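Local coordinates for mutT/nudix family protein (Listeria innocua, PDB 3I9X) that probably acts as a Nudix-family hydrolase, though its substrate is not known, the chain here holding chiefly the Nudix domain of a longer protein, at residues I51-T56 with K68-G73; I99-F104 with F123-P128; G105-P110 with I118-F123; H47-K52 with I144-M149. One frame throughout, in Å; residues are numbered along the deposited sequence.

Contact 1 of 4, residues I51-T56 with K68-G73; sequences IKRSLT and KWAVPG
Arg-53 N donates to Lys-68 O at 2.7 Å, and the bond is nearly straight (174°). The donor is tilted out of the carbonyl plane. The Arg-53 side chain begins beside the same oxygen, with CB 3.4 Å from Lys-68 O. Its guanidinium goes elsewhere: NE bonds Met-64 O. Lys-68 NZ likewise turns to a salt bridge with Glu-65. Ile-51 and Ala-70 form an antiparallel hydrogen-bonded pair. Ile-51 N reaches Ala-70 O at 2.8 Å, and Ala-70 N reaches Ile-51 O at 2.9 Å from above its carbonyl plane. These bonds join strands 43-52 and 69-75 in the mixed sheet of the Nudix fold. Gly-73 then leads the chain into the Nudix-box sequence. Lys-52 and Trp-69 share one face of the sheet. Lys-52 CB lies squarely over the six-membered ring of Trp-69, 3.7 Å from its centroid, a CH-pi contact. CG of Lys-52 is anti to its own N (chi1 -174°), and the chain runs on across the indole until CE is 4.1 Å from Trp-69 CZ2. Phe-147 meets the indole edge-to-face. On the other face, Ile-51 CD1 touches Pro-72 CG at 4.1 Å, the two side chains meeting at a slant.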
loop_
_atom_site.group_PDB
_atom_site.type_symbol
_atom_site.label_atom_id
_atom_site.label_comp_id
_atom_site.label_asym_id
_atom_site.label_seq_id
_atom_site.Cartn_x
_atom_site.Cartn_y
_atom_site.Cartn_z
ATOM N N ILE A 51 17.352 -13.425 -4.059
ATOM C CA ILE A 51 17.178 -14.746 -4.597
ATOM C C ILE A 51 17.184 -14.674 -6.146
ATOM O O ILE A 51 16.376 -13.977 -6.794
ATOM C CB ILE A 51 15.866 -15.356 -4.103
ATOM C CG1 ILE A 51 15.805 -15.358 -2.548
ATOM C CG2 ILE A 51 15.670 -16.775 -4.672
ATOM C CD1 ILE A 51 14.529 -15.982 -1.998
ATOM N N LYS A 52 18.112 -15.398 -6.755
ATOM C CA LYS A 52 18.225 -15.324 -8.236
ATOM C C LYS A 52 17.108 -16.147 -8.840
ATOM O O LYS A 52 16.907 -17.287 -8.453
ATOM C CB LYS A 52 19.565 -15.844 -8.666
ATOM C CG LYS A 52 19.918 -15.701 -10.151
ATOM C CD LYS A 52 21.207 -16.467 -10.410
ATOM C CE LYS A 52 22.297 -15.590 -10.995
ATOM N NZ LYS A 52 23.621 -16.265 -10.863
ATOM N N ARG A 53 16.353 -15.559 -9.755
ATOM C CA ARG A 53 15.334 -16.333 -10.479
ATOM C C ARG A 53 15.976 -17.405 -11.365
ATOM O O ARG A 53 16.977 -17.158 -12.026
ATOM C CB ARG A 53 14.457 -15.434 -11.320
ATOM C CG ARG A 53 13.527 -14.529 -10.460
ATOM C CD ARG A 53 12.661 -13.672 -11.338
ATOM N NE ARG A 53 11.799 -14.467 -12.222
ATOM C CZ ARG A 53 10.673 -15.076 -11.855
ATOM N NH1 ARG A 53 10.209 -14.990 -10.612
ATOM N NH2 ARG A 53 9.998 -15.773 -12.741
ATOM N N SER A 54 15.405 -18.591 -11.313
ATOM C CA SER A 54 15.770 -19.682 -12.202
ATOM C C SER A 54 15.829 -19.250 -13.677
ATOM O O SER A 54 15.059 -18.397 -14.122
ATOM C CB SER A 54 14.773 -20.855 -12.037
ATOM O OG SER A 54 15.109 -21.937 -12.905
ATOM N N LEU A 55 16.748 -19.844 -14.430
ATOM C CA LEU A 55 16.755 -19.702 -15.920
ATOM C C LEU A 55 15.493 -20.241 -16.593
ATOM O O LEU A 55 15.039 -19.704 -17.608
ATOM C CB LEU A 55 18.015 -20.352 -16.537
ATOM C CG LEU A 55 19.370 -19.719 -16.117
ATOM C CD1 LEU A 55 20.556 -20.550 -16.619
ATOM C CD2 LEU A 55 19.480 -18.281 -16.563
ATOM N N THR A 56 14.893 -21.263 -16.008
ATOM C CA THR A 56 13.714 -21.856 -16.576
ATOM C C THR A 56 12.485 -21.843 -15.688
ATOM O O THR A 56 12.581 -21.861 -14.462
ATOM C CB THR A 56 13.969 -23.309 -16.901
ATOM O OG1 THR A 56 14.633 -23.909 -15.779
ATOM C CG2 THR A 56 14.862 -23.405 -18.123
ATOM N N LYS A 68 17.606 -13.249 -13.028
ATOM C CA LYS A 68 17.685 -11.930 -12.384
ATOM C C LYS A 68 17.410 -12.069 -10.889
ATOM O O LYS A 68 16.667 -12.943 -10.466
ATOM C CB LYS A 68 16.703 -10.945 -13.009
ATOM C CG LYS A 68 17.050 -10.586 -14.475
ATOM C CD LYS A 68 15.982 -9.663 -15.054
ATOM C CE LYS A 68 16.306 -9.131 -16.445
ATOM N NZ LYS A 68 15.335 -8.040 -16.851
ATOM N N TRP A 69 18.066 -11.232 -10.099
ATOM C CA TRP A 69 17.901 -11.250 -8.633
ATOM C C TRP A 69 16.595 -10.579 -8.200
ATOM O O TRP A 69 16.216 -9.530 -8.711
ATOM C CB TRP A 69 19.116 -10.560 -7.993
ATOM C CG TRP A 69 20.381 -11.316 -8.178
ATOM C CD1 TRP A 69 21.309 -11.152 -9.187
ATOM C CD2 TRP A 69 20.884 -12.362 -7.342
ATOM N NE1 TRP A 69 22.347 -12.041 -9.018
ATOM C CE2 TRP A 69 22.108 -12.809 -7.917
ATOM C CE3 TRP A 69 20.407 -12.996 -6.189
ATOM C CZ2 TRP A 69 22.860 -13.846 -7.374
ATOM C CZ3 TRP A 69 21.168 -14.029 -5.633
ATOM C CH2 TRP A 69 22.396 -14.426 -6.227
ATOM N N ALA A 70 15.900 -11.190 -7.255
ATOM C CA ALA A 70 14.636 -10.682 -6.765
ATOM C C ALA A 70 14.639 -10.720 -5.235
ATOM O O ALA A 70 15.276 -11.602 -4.643
ATOM C CB ALA A 70 13.472 -11.548 -7.267
ATOM N N VAL A 71 13.880 -9.809 -4.622
ATOM C CA VAL A 71 13.636 -9.916 -3.187
ATOM C C VAL A 71 12.785 -11.139 -2.920
ATOM O O VAL A 71 12.003 -11.544 -3.754
ATOM C CB VAL A 71 13.002 -8.638 -2.580
ATOM C CG1 VAL A 71 13.925 -7.490 -2.846
ATOM C CG2 VAL A 71 11.548 -8.377 -3.108
ATOM N N PRO A 72 12.933 -11.732 -1.756
ATOM C CA PRO A 72 11.936 -12.715 -1.354
ATOM C C PRO A 72 10.504 -12.152 -1.336
ATOM O O PRO A 72 10.295 -10.954 -1.081
ATOM C CB PRO A 72 12.344 -13.045 0.066
ATOM C CG PRO A 72 13.819 -12.566 0.149
ATOM C CD PRO A 72 13.874 -11.416 -0.691
ATOM N N GLY A 73 9.543 -13.033 -1.624
ATOM C CA GLY A 73 8.128 -12.696 -1.544
ATOM C C GLY A 73 7.274 -13.751 -2.202
ATOM O O GLY A 73 7.766 -14.802 -2.603
#

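Contact 2 of 4, residues I99-F104 with F123-P128; sequences IPLIPF and FYAIVP
Ile-102 lies over one face of the Tyr-124 ring. Its CB is 3.7 Å from the ring centroid, 10° off the normal, in a CH-pi contact. The two branches straddle the ring: CG2 is 3.5 Å from Tyr-124 CE2, while CG1 is over CE1. Tyr-124 CG stands between its own N and carbonyl carbon (chi1 72°), which turns the phenol across the strand pair. Phe-104 CD2 meets the edge of that phenol at 4.0 Å from Tyr-124 CD2. The edge of the Phe-104 ring also faces the backbone, with CE2 3.4 Å from Phe-123 O. On the opposite sheet face, the Phe-123 ring lies by Pro-103 and Leu-101, toward helix 82-94. Leu-101 CD2 packs on Ala-125 CB at 3.7 Å. Ile-99 CG2 wedges against both Ala-125 CB and Val-127 CG1. Ile-102 and Tyr-124 exchange two backbone hydrogen bonds, each 2.8 Å between N and O. Farther out a water links Pro-100 O to Ile-126 N. The beta hairpin of strands 102-107 and 118-126 is thus held at this end by one pair of direct bonds. Pro-103, which has no N-H, falls at a non-hydrogen-bonded position, so this pairing costs it no bond.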
loop_
_atom_site.group_PDB
_atom_site.type_symbol
_atom_site.label_atom_id
_atom_site.label_comp_id
_atom_site.label_asym_id
_atom_site.label_seq_id
_atom_site.Cartn_x
_atom_site.Cartn_y
_atom_site.Cartn_z
ATOM N N ILE A 99 9.156 -11.237 14.140
ATOM C CA ILE A 99 9.769 -10.100 13.425
ATOM C C ILE A 99 8.721 -9.154 12.859
ATOM O O ILE A 99 7.968 -9.514 11.962
ATOM C CB ILE A 99 10.722 -10.560 12.273
ATOM C CG1 ILE A 99 11.821 -11.485 12.811
ATOM C CG2 ILE A 99 11.381 -9.356 11.612
ATOM C CD1 ILE A 99 12.802 -10.798 13.833
ATOM N N PRO A 100 8.672 -7.934 13.393
ATOM C CA PRO A 100 7.791 -6.950 12.780
ATOM C C PRO A 100 8.327 -6.501 11.426
ATOM O O PRO A 100 9.512 -6.220 11.268
ATOM C CB PRO A 100 7.766 -5.790 13.789
ATOM C CG PRO A 100 8.311 -6.361 15.077
ATOM C CD PRO A 100 9.298 -7.410 14.618
ATOM N N LEU A 101 7.410 -6.507 10.482
ATOM C CA LEU A 101 7.602 -6.150 9.102
ATOM C C LEU A 101 7.072 -4.739 8.946
ATOM O O LEU A 101 5.923 -4.473 9.344
ATOM C CB LEU A 101 6.781 -7.103 8.248
ATOM C CG LEU A 101 7.258 -8.571 8.212
ATOM C CD1 LEU A 101 6.266 -9.371 7.432
ATOM C CD2 LEU A 101 8.630 -8.690 7.559
ATOM N N ILE A 102 7.922 -3.833 8.452
ATOM C CA ILE A 102 7.572 -2.438 8.286
ATOM C C ILE A 102 7.087 -2.185 6.825
ATOM O O ILE A 102 7.803 -2.439 5.872
ATOM C CB ILE A 102 8.783 -1.547 8.596
ATOM C CG1 ILE A 102 9.379 -1.915 9.978
ATOM C CG2 ILE A 102 8.432 -0.004 8.427
ATOM C CD1 ILE A 102 8.343 -1.916 11.143
ATOM N N PRO A 103 5.845 -1.716 6.654
ATOM C CA PRO A 103 5.380 -1.461 5.271
ATOM C C PRO A 103 6.096 -0.257 4.729
ATOM O O PRO A 103 6.311 0.700 5.483
ATOM C CB PRO A 103 3.892 -1.165 5.420
ATOM C CG PRO A 103 3.574 -1.145 6.920
ATOM C CD PRO A 103 4.792 -1.588 7.681
ATOM N N PHE A 104 6.539 -0.284 3.482
ATOM C CA PHE A 104 7.131 0.952 2.979
ATOM C C PHE A 104 6.610 1.410 1.664
ATOM O O PHE A 104 6.905 2.541 1.261
ATOM C CB PHE A 104 8.675 0.938 2.968
ATOM C CG PHE A 104 9.259 0.044 1.935
ATOM C CD1 PHE A 104 9.626 0.541 0.717
ATOM C CD2 PHE A 104 9.427 -1.282 2.175
ATOM C CE1 PHE A 104 10.131 -0.274 -0.235
ATOM C CE2 PHE A 104 9.988 -2.130 1.183
ATOM C CZ PHE A 104 10.330 -1.619 0.006
ATOM N N PHE A 123 7.360 -4.580 2.102
ATOM C CA PHE A 123 7.705 -4.452 3.497
ATOM C C PHE A 123 9.224 -4.529 3.614
ATOM O O PHE A 123 9.869 -5.187 2.765
ATOM C CB PHE A 123 7.139 -5.627 4.294
ATOM C CG PHE A 123 5.613 -5.733 4.298
ATOM C CD1 PHE A 123 4.855 -5.211 5.364
ATOM C CD2 PHE A 123 4.956 -6.451 3.310
ATOM C CE1 PHE A 123 3.469 -5.328 5.400
ATOM C CE2 PHE A 123 3.560 -6.590 3.331
ATOM C CZ PHE A 123 2.814 -6.015 4.372
ATOM N N TYR A 124 9.798 -3.914 4.649
ATOM C CA TYR A 124 11.154 -4.290 5.063
ATOM C C TYR A 124 11.229 -4.869 6.461
ATOM O O TYR A 124 10.362 -4.649 7.274
ATOM C CB TYR A 124 12.116 -3.127 4.969
ATOM C CG TYR A 124 12.008 -1.990 5.985
ATOM C CD1 TYR A 124 12.593 -2.076 7.235
ATOM C CD2 TYR A 124 11.423 -0.794 5.625
ATOM C CE1 TYR A 124 12.565 -0.988 8.118
ATOM C CE2 TYR A 124 11.368 0.291 6.495
ATOM C CZ TYR A 124 11.943 0.193 7.737
ATOM O OH TYR A 124 11.865 1.287 8.583
ATOM N N ALA A 125 12.295 -5.599 6.722
ATOM C CA ALA A 125 12.597 -6.101 8.055
ATOM C C ALA A 125 14.104 -6.013 8.274
ATOM O O ALA A 125 14.894 -6.136 7.316
ATOM C CB ALA A 125 12.134 -7.543 8.196
ATOM N N ILE A 126 14.487 -5.803 9.534
ATOM C CA ILE A 126 15.877 -5.827 9.967
ATOM C C ILE A 126 16.066 -6.992 10.928
ATOM O O ILE A 126 15.542 -6.990 12.024
ATOM C CB ILE A 126 16.280 -4.514 10.602
ATOM C CG1 ILE A 126 16.098 -3.384 9.600
ATOM C CG2 ILE A 126 17.761 -4.537 11.082
ATOM C CD1 ILE A 126 15.916 -2.058 10.247
ATOM N N VAL A 127 16.782 -8.023 10.499
ATOM C CA VAL A 127 16.895 -9.232 11.294
ATOM C C VAL A 127 18.360 -9.445 11.650
ATOM O O VAL A 127 19.218 -8.739 11.141
ATOM C CB VAL A 127 16.264 -10.414 10.563
ATOM C CG1 VAL A 127 14.865 -10.014 10.052
ATOM C CG2 VAL A 127 17.148 -10.874 9.402
ATOM N N PRO A 128 18.638 -10.349 12.607
ATOM C CA PRO A 128 20.014 -10.653 12.922
ATOM C C PRO A 128 20.660 -11.367 11.747
ATOM O O PRO A 128 19.988 -12.104 11.019
ATOM C CB PRO A 128 19.918 -11.563 14.174
ATOM C CG PRO A 128 18.584 -11.229 14.795
ATOM C CD PRO A 128 17.712 -11.017 13.549
HETATM O O HOH W 1 12.226 -5.170 11.264
#

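Contact 3 of 4, residues G105-P110 with I118-F123; sequences GVFDKP and IISRAF
Gly-105 O is gripped from both faces of its carbonyl plane. Ala-122 N donates to Gly-105 O from one face at 3.0 Å. Arg-121 NH1 donates to Gly-105 O from the other, also at 3.0 Å. The oxygen lies in the guanidinium plane but the donor is well above the carbonyl plane. The Arg-121 side chain gets there by leaving its backbone N behind (chi1 -179°) and then bending at chi2, 38°. The return bond from Gly-105 N to Ala-122 O is weak, at 3.5 Å. Val-106 is on the face of Arg-121. Its CG1 lies alongside Ile-119 CG2 at 3.8 Å, both side chains pointing the same way. Its CG2 meets the guanidinium at NH1, 3.9 Å away. Val-106 also packs on Val-106 of the second subunit. Phe-107 is the next hydrogen-bonded position of the hairpin, and both its bonds are of normal length. Its N donates to Ser-120 O at 2.8 Å, and Ser-120 N donates to Phe-107 O at 2.9 Å. The Phe-107 ring leans on Ala-122, while Ser-120 OG bonds Asp-31 of strand 27-40. At Asp-108 the strand has ended. CB still comes near Ile-119 CG2, but OD2 bonds Tyr-28 OH and Ala-82 N of the second subunit. Ala-82 begins helix 82-94 there, and the helix end would be expected to favour the carboxylate charge. Side chains thus add polar grips to the backbone bonds. Arg-121 ties its strand to strand 102-107, Ser-120 ties it to strand 27-40, and Asp-108 ties the hairpin end to the second subunit.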
loop_
_atom_site.group_PDB
_atom_site.type_symbol
_atom_site.label_atom_id
_atom_site.label_comp_id
_atom_site.label_asym_id
_atom_site.label_seq_id
_atom_site.Cartn_x
_atom_site.Cartn_y
_atom_site.Cartn_z
ATOM N N GLY A 105 5.898 0.557 0.958
ATOM C CA GLY A 105 5.063 1.085 -0.126
ATOM C C GLY A 105 4.160 0.103 -0.829
ATOM O O GLY A 105 3.933 -1.036 -0.375
ATOM N N VAL A 106 3.596 0.606 -1.911
ATOM C CA VAL A 106 2.876 -0.191 -2.887
ATOM C C VAL A 106 3.607 0.064 -4.215
ATOM O O VAL A 106 4.019 1.172 -4.488
ATOM C CB VAL A 106 1.395 0.197 -2.906
ATOM C CG1 VAL A 106 0.649 -0.631 -3.849
ATOM C CG2 VAL A 106 0.802 -0.010 -1.496
ATOM N N PHE A 107 3.832 -0.982 -4.981
ATOM C CA PHE A 107 4.440 -0.872 -6.286
ATOM C C PHE A 107 3.384 -1.359 -7.227
ATOM O O PHE A 107 3.032 -2.514 -7.196
ATOM C CB PHE A 107 5.747 -1.654 -6.334
ATOM C CG PHE A 107 6.786 -1.015 -5.517
ATOM C CD1 PHE A 107 7.673 -0.109 -6.089
ATOM C CD2 PHE A 107 6.770 -1.180 -4.155
ATOM C CE1 PHE A 107 8.597 0.560 -5.282
ATOM C CE2 PHE A 107 7.675 -0.519 -3.342
ATOM C CZ PHE A 107 8.591 0.338 -3.909
ATOM N N ASP A 108 2.798 -0.415 -7.946
ATOM C CA ASP A 108 1.640 -0.665 -8.783
ATOM C C ASP A 108 1.788 -0.068 -10.198
ATOM O O ASP A 108 0.877 -0.158 -10.984
ATOM C CB ASP A 108 0.374 -0.141 -8.088
ATOM C CG ASP A 108 0.420 1.354 -7.818
ATOM O OD1 ASP A 108 1.448 1.980 -8.078
ATOM O OD2 ASP A 108 -0.569 1.910 -7.292
ATOM N N LYS A 109 2.948 0.502 -10.507
ATOM C CA LYS A 109 3.210 1.142 -11.787
ATOM C C LYS A 109 2.881 0.215 -12.956
ATOM O O LYS A 109 3.310 -0.948 -12.984
ATOM C CB LYS A 109 4.662 1.618 -11.872
ATOM N N PRO A 110 2.080 0.707 -13.918
ATOM C CA PRO A 110 1.676 -0.208 -14.991
ATOM C C PRO A 110 2.903 -0.714 -15.753
ATOM O O PRO A 110 3.834 0.031 -16.009
ATOM C CB PRO A 110 0.737 0.633 -15.873
ATOM C CG PRO A 110 0.793 2.032 -15.348
ATOM C CD PRO A 110 1.748 2.118 -14.200
ATOM N N ILE A 118 0.040 -6.645 -11.762
ATOM C CA ILE A 118 0.333 -7.237 -10.435
ATOM C C ILE A 118 0.724 -6.103 -9.503
ATOM O O ILE A 118 1.551 -5.256 -9.847
ATOM C CB ILE A 118 1.396 -8.375 -10.513
ATOM C CG1 ILE A 118 0.855 -9.546 -11.348
ATOM C CG2 ILE A 118 1.731 -8.917 -9.138
ATOM C CD1 ILE A 118 1.934 -10.405 -11.954
ATOM N N ILE A 119 0.042 -6.047 -8.370
ATOM C CA ILE A 119 0.223 -4.993 -7.393
ATOM C C ILE A 119 1.019 -5.600 -6.251
ATOM O O ILE A 119 0.651 -6.682 -5.728
ATOM C CB ILE A 119 -1.131 -4.507 -6.889
ATOM C CG1 ILE A 119 -1.922 -3.862 -8.049
ATOM C CG2 ILE A 119 -0.978 -3.527 -5.734
ATOM C CD1 ILE A 119 -3.428 -4.200 -7.980
ATOM N N SER A 120 2.147 -4.957 -5.935
ATOM C CA SER A 120 3.010 -5.396 -4.851
ATOM C C SER A 120 2.905 -4.522 -3.610
ATOM O O SER A 120 3.107 -3.337 -3.687
ATOM C CB SER A 120 4.469 -5.394 -5.300
ATOM O OG SER A 120 5.302 -5.380 -4.162
ATOM N N ARG A 121 2.659 -5.146 -2.468
ATOM C CA ARG A 121 2.752 -4.529 -1.170
ATOM C C ARG A 121 4.142 -4.845 -0.590
ATOM O O ARG A 121 4.519 -5.998 -0.372
ATOM C CB ARG A 121 1.607 -5.055 -0.295
ATOM C CG ARG A 121 1.478 -4.511 1.168
ATOM C CD ARG A 121 1.789 -3.127 1.281
ATOM N NE ARG A 121 1.258 -2.510 2.484
ATOM C CZ ARG A 121 1.494 -1.244 2.835
ATOM N NH1 ARG A 121 2.268 -0.467 2.089
ATOM N NH2 ARG A 121 0.931 -0.744 3.939
ATOM N N ALA A 122 4.934 -3.815 -0.374
ATOM C CA ALA A 122 6.318 -4.025 -0.002
ATOM C C ALA A 122 6.586 -3.723 1.474
ATOM O O ALA A 122 6.054 -2.758 2.035
ATOM C CB ALA A 122 7.181 -3.224 -0.883
ATOM N N PHE A 123 7.360 -4.580 2.102
ATOM C CA PHE A 123 7.705 -4.452 3.497
ATOM C C PHE A 123 9.224 -4.529 3.614
ATOM O O PHE A 123 9.869 -5.187 2.765
ATOM C CB PHE A 123 7.139 -5.627 4.294
ATOM C CG PHE A 123 5.613 -5.733 4.298
ATOM C CD1 PHE A 123 4.855 -5.211 5.364
ATOM C CD2 PHE A 123 4.956 -6.451 3.310
ATOM C CE1 PHE A 123 3.469 -5.328 5.400
ATOM C CE2 PHE A 123 3.560 -6.590 3.331
ATOM C CZ PHE A 123 2.814 -6.015 4.372
#

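Contact 4 of 4, residues H47-K52 with I144-M149; sequences HILLIK and IGLFPM
Leu-49 CD1 packs on Ile-144 CG2 at 3.6 Å, the closest apolar contact between the two strands. A chi1 of -162° takes the Leu-49 side chain away from its N and lets CD1 lean to strand 144-148. Leu-146 lies on the same face; its CD1 touches His-47 CB at 3.8 Å. Helix 129-137 covers this side through Leu-132. On the other face, Leu-50 CD1 meets Phe-147 CD2 at 4.0 Å, the side chains crossing at about a right angle. The CE2 rim of the Phe-147 ring comes close to Gly-145, which has no side chain to hinder it. Beyond it, Ile-48 CG2 approaches Met-149 SD at 4.1 Å. At the outer end, Pro-148 CA makes a CH-pi contact over the centre of the His-47 imidazole, 3.9 Å from the centroid. The polar edge begins with His-47 ND1, which bonds Thr-45 O. Four backbone hydrogen bonds run between the strands. Ile-48 and Phe-147 exchange one pair, with Ile-48 N to Phe-147 O the shortest at 2.7 Å. Leu-50 and Gly-145 exchange the other, Leu-50 N to Gly-145 O being 3.0 Å. This antiparallel pairing adds strand 144-148 to strand 43-52 in the mixed sheet of the Nudix fold.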
loop_
_atom_site.group_PDB
_atom_site.type_symbol
_atom_site.label_atom_id
_atom_site.label_comp_id
_atom_site.label_asym_id
_atom_site.label_seq_id
_atom_site.Cartn_x
_atom_site.Cartn_y
_atom_site.Cartn_z
ATOM N N HIS A 47 23.180 -5.053 4.752
ATOM C CA HIS A 47 23.112 -6.114 3.737
ATOM C C HIS A 47 21.675 -6.517 3.443
ATOM O O HIS A 47 20.804 -6.442 4.331
ATOM C CB HIS A 47 23.847 -7.368 4.224
ATOM C CG HIS A 47 25.338 -7.261 4.205
ATOM N ND1 HIS A 47 26.024 -6.264 4.869
ATOM C CD2 HIS A 47 26.279 -8.025 3.589
ATOM C CE1 HIS A 47 27.322 -6.429 4.670
ATOM N NE2 HIS A 47 27.506 -7.493 3.903
ATOM N N ILE A 48 21.445 -7.040 2.228
ATOM C CA ILE A 48 20.143 -7.527 1.805
ATOM C C ILE A 48 20.191 -8.966 1.271
ATOM O O ILE A 48 21.142 -9.340 0.561
ATOM C CB ILE A 48 19.517 -6.552 0.791
ATOM C CG1 ILE A 48 18.160 -7.038 0.363
ATOM C CG2 ILE A 48 20.437 -6.327 -0.460
ATOM C CD1 ILE A 48 17.348 -6.037 -0.434
ATOM N N LEU A 49 19.189 -9.780 1.646
ATOM C CA LEU A 49 19.010 -11.111 1.077
ATOM C C LEU A 49 18.236 -11.081 -0.251
ATOM O O LEU A 49 17.102 -10.593 -0.344
ATOM C CB LEU A 49 18.273 -12.053 2.016
ATOM C CG LEU A 49 18.437 -13.531 1.664
ATOM C CD1 LEU A 49 19.812 -14.093 2.106
ATOM C CD2 LEU A 49 17.310 -14.435 2.285
ATOM N N LEU A 50 18.825 -11.674 -1.278
ATOM C CA LEU A 50 18.180 -11.732 -2.584
ATOM C C LEU A 50 18.296 -13.117 -3.168
ATOM O O LEU A 50 19.202 -13.867 -2.813
ATOM C CB LEU A 50 18.795 -10.729 -3.518
ATOM C CG LEU A 50 18.703 -9.266 -3.174
ATOM C CD1 LEU A 50 19.638 -8.442 -4.173
ATOM C CD2 LEU A 50 17.277 -8.782 -3.206
ATOM N N ILE A 51 17.352 -13.425 -4.059
ATOM C CA ILE A 51 17.178 -14.746 -4.597
ATOM C C ILE A 51 17.184 -14.674 -6.146
ATOM O O ILE A 51 16.376 -13.977 -6.794
ATOM C CB ILE A 51 15.866 -15.356 -4.103
ATOM C CG1 ILE A 51 15.805 -15.358 -2.548
ATOM C CG2 ILE A 51 15.670 -16.775 -4.672
ATOM C CD1 ILE A 51 14.529 -15.982 -1.998
ATOM N N LYS A 52 18.112 -15.398 -6.755
ATOM C CA LYS A 52 18.225 -15.324 -8.236
ATOM C C LYS A 52 17.108 -16.147 -8.840
ATOM O O LYS A 52 16.907 -17.287 -8.453
ATOM C CB LYS A 52 19.565 -15.844 -8.666
ATOM C CG LYS A 52 19.918 -15.701 -10.151
ATOM C CD LYS A 52 21.207 -16.467 -10.410
ATOM C CE LYS A 52 22.297 -15.590 -10.995
ATOM N NZ LYS A 52 23.621 -16.265 -10.863
ATOM N N ILE A 144 21.024 -17.975 -3.775
ATOM C CA ILE A 144 20.756 -16.996 -2.701
ATOM C C ILE A 144 21.991 -16.261 -2.256
ATOM O O ILE A 144 22.977 -16.879 -1.920
ATOM C CB ILE A 144 20.182 -17.702 -1.468
ATOM C CG1 ILE A 144 18.966 -18.532 -1.900
ATOM C CG2 ILE A 144 19.849 -16.674 -0.368
ATOM C CD1 ILE A 144 18.216 -19.166 -0.780
ATOM N N GLY A 145 21.943 -14.930 -2.222
ATOM C CA GLY A 145 23.065 -14.151 -1.734
ATOM C C GLY A 145 22.692 -13.108 -0.686
ATOM O O GLY A 145 21.581 -12.569 -0.676
ATOM N N LEU A 146 23.644 -12.825 0.203
ATOM C CA LEU A 146 23.510 -11.763 1.178
ATOM C C LEU A 146 24.448 -10.659 0.759
ATOM O O LEU A 146 25.662 -10.786 0.942
ATOM C CB LEU A 146 23.819 -12.306 2.563
ATOM C CG LEU A 146 23.605 -11.407 3.773
ATOM C CD1 LEU A 146 22.133 -10.784 3.936
ATOM C CD2 LEU A 146 24.011 -12.250 5.010
ATOM N N PHE A 147 23.902 -9.591 0.173
ATOM C CA PHE A 147 24.713 -8.557 -0.480
ATOM C C PHE A 147 24.756 -7.269 0.336
ATOM O O PHE A 147 23.717 -6.806 0.814
ATOM C CB PHE A 147 24.159 -8.180 -1.887
ATOM C CG PHE A 147 24.179 -9.307 -2.895
ATOM C CD1 PHE A 147 25.303 -9.532 -3.694
ATOM C CD2 PHE A 147 23.088 -10.148 -3.035
ATOM C CE1 PHE A 147 25.323 -10.578 -4.610
ATOM C CE2 PHE A 147 23.090 -11.178 -3.960
ATOM C CZ PHE A 147 24.210 -11.403 -4.747
ATOM N N PRO A 148 25.932 -6.624 0.379
ATOM C CA PRO A 148 25.972 -5.250 0.841
ATOM C C PRO A 148 25.032 -4.485 -0.042
ATOM O O PRO A 148 24.852 -4.864 -1.197
ATOM C CB PRO A 148 27.426 -4.810 0.605
ATOM C CG PRO A 148 28.200 -6.029 0.327
ATOM C CD PRO A 148 27.232 -7.070 -0.181
ATOM N N MET A 149 24.399 -3.452 0.473
ATOM C CA MET A 149 23.272 -2.897 -0.263
ATOM C C MET A 149 23.778 -2.152 -1.475
ATOM O O MET A 149 23.136 -2.175 -2.517
ATOM C CB MET A 149 22.363 -2.022 0.602
ATOM C CG MET A 149 21.277 -1.279 -0.181
ATOM S SD MET A 149 19.845 -2.253 -0.710
ATOM C CE MET A 149 18.912 -2.192 0.881
#

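Contacts 1 and 4 share Ile-51 and Lys-52, and their centres are about 11 Å apart. Strand 43-52 thus pairs with strand 69-75 on one side and strand 144-148 on the other. Trp-69 CZ3 comes within 3.4 Å of Leu-50 O. Contacts 2 and 3 are successive parts of one hairpin, share Phe-123 and have centres about 16 Å apart. The two groups do not touch: contacts 1 and 2 lie about 20 Å apart between centres. Strand 27-40 pairs with strands 43-52, 69-75 and 118-126 and so joins the groups. Helix 82-94, which carries most of the Nudix-box sequence, packs on contacts 2 and 3. A glycerol, probably from crystallisation, lies about 3 Å from the Ile-118 side chain.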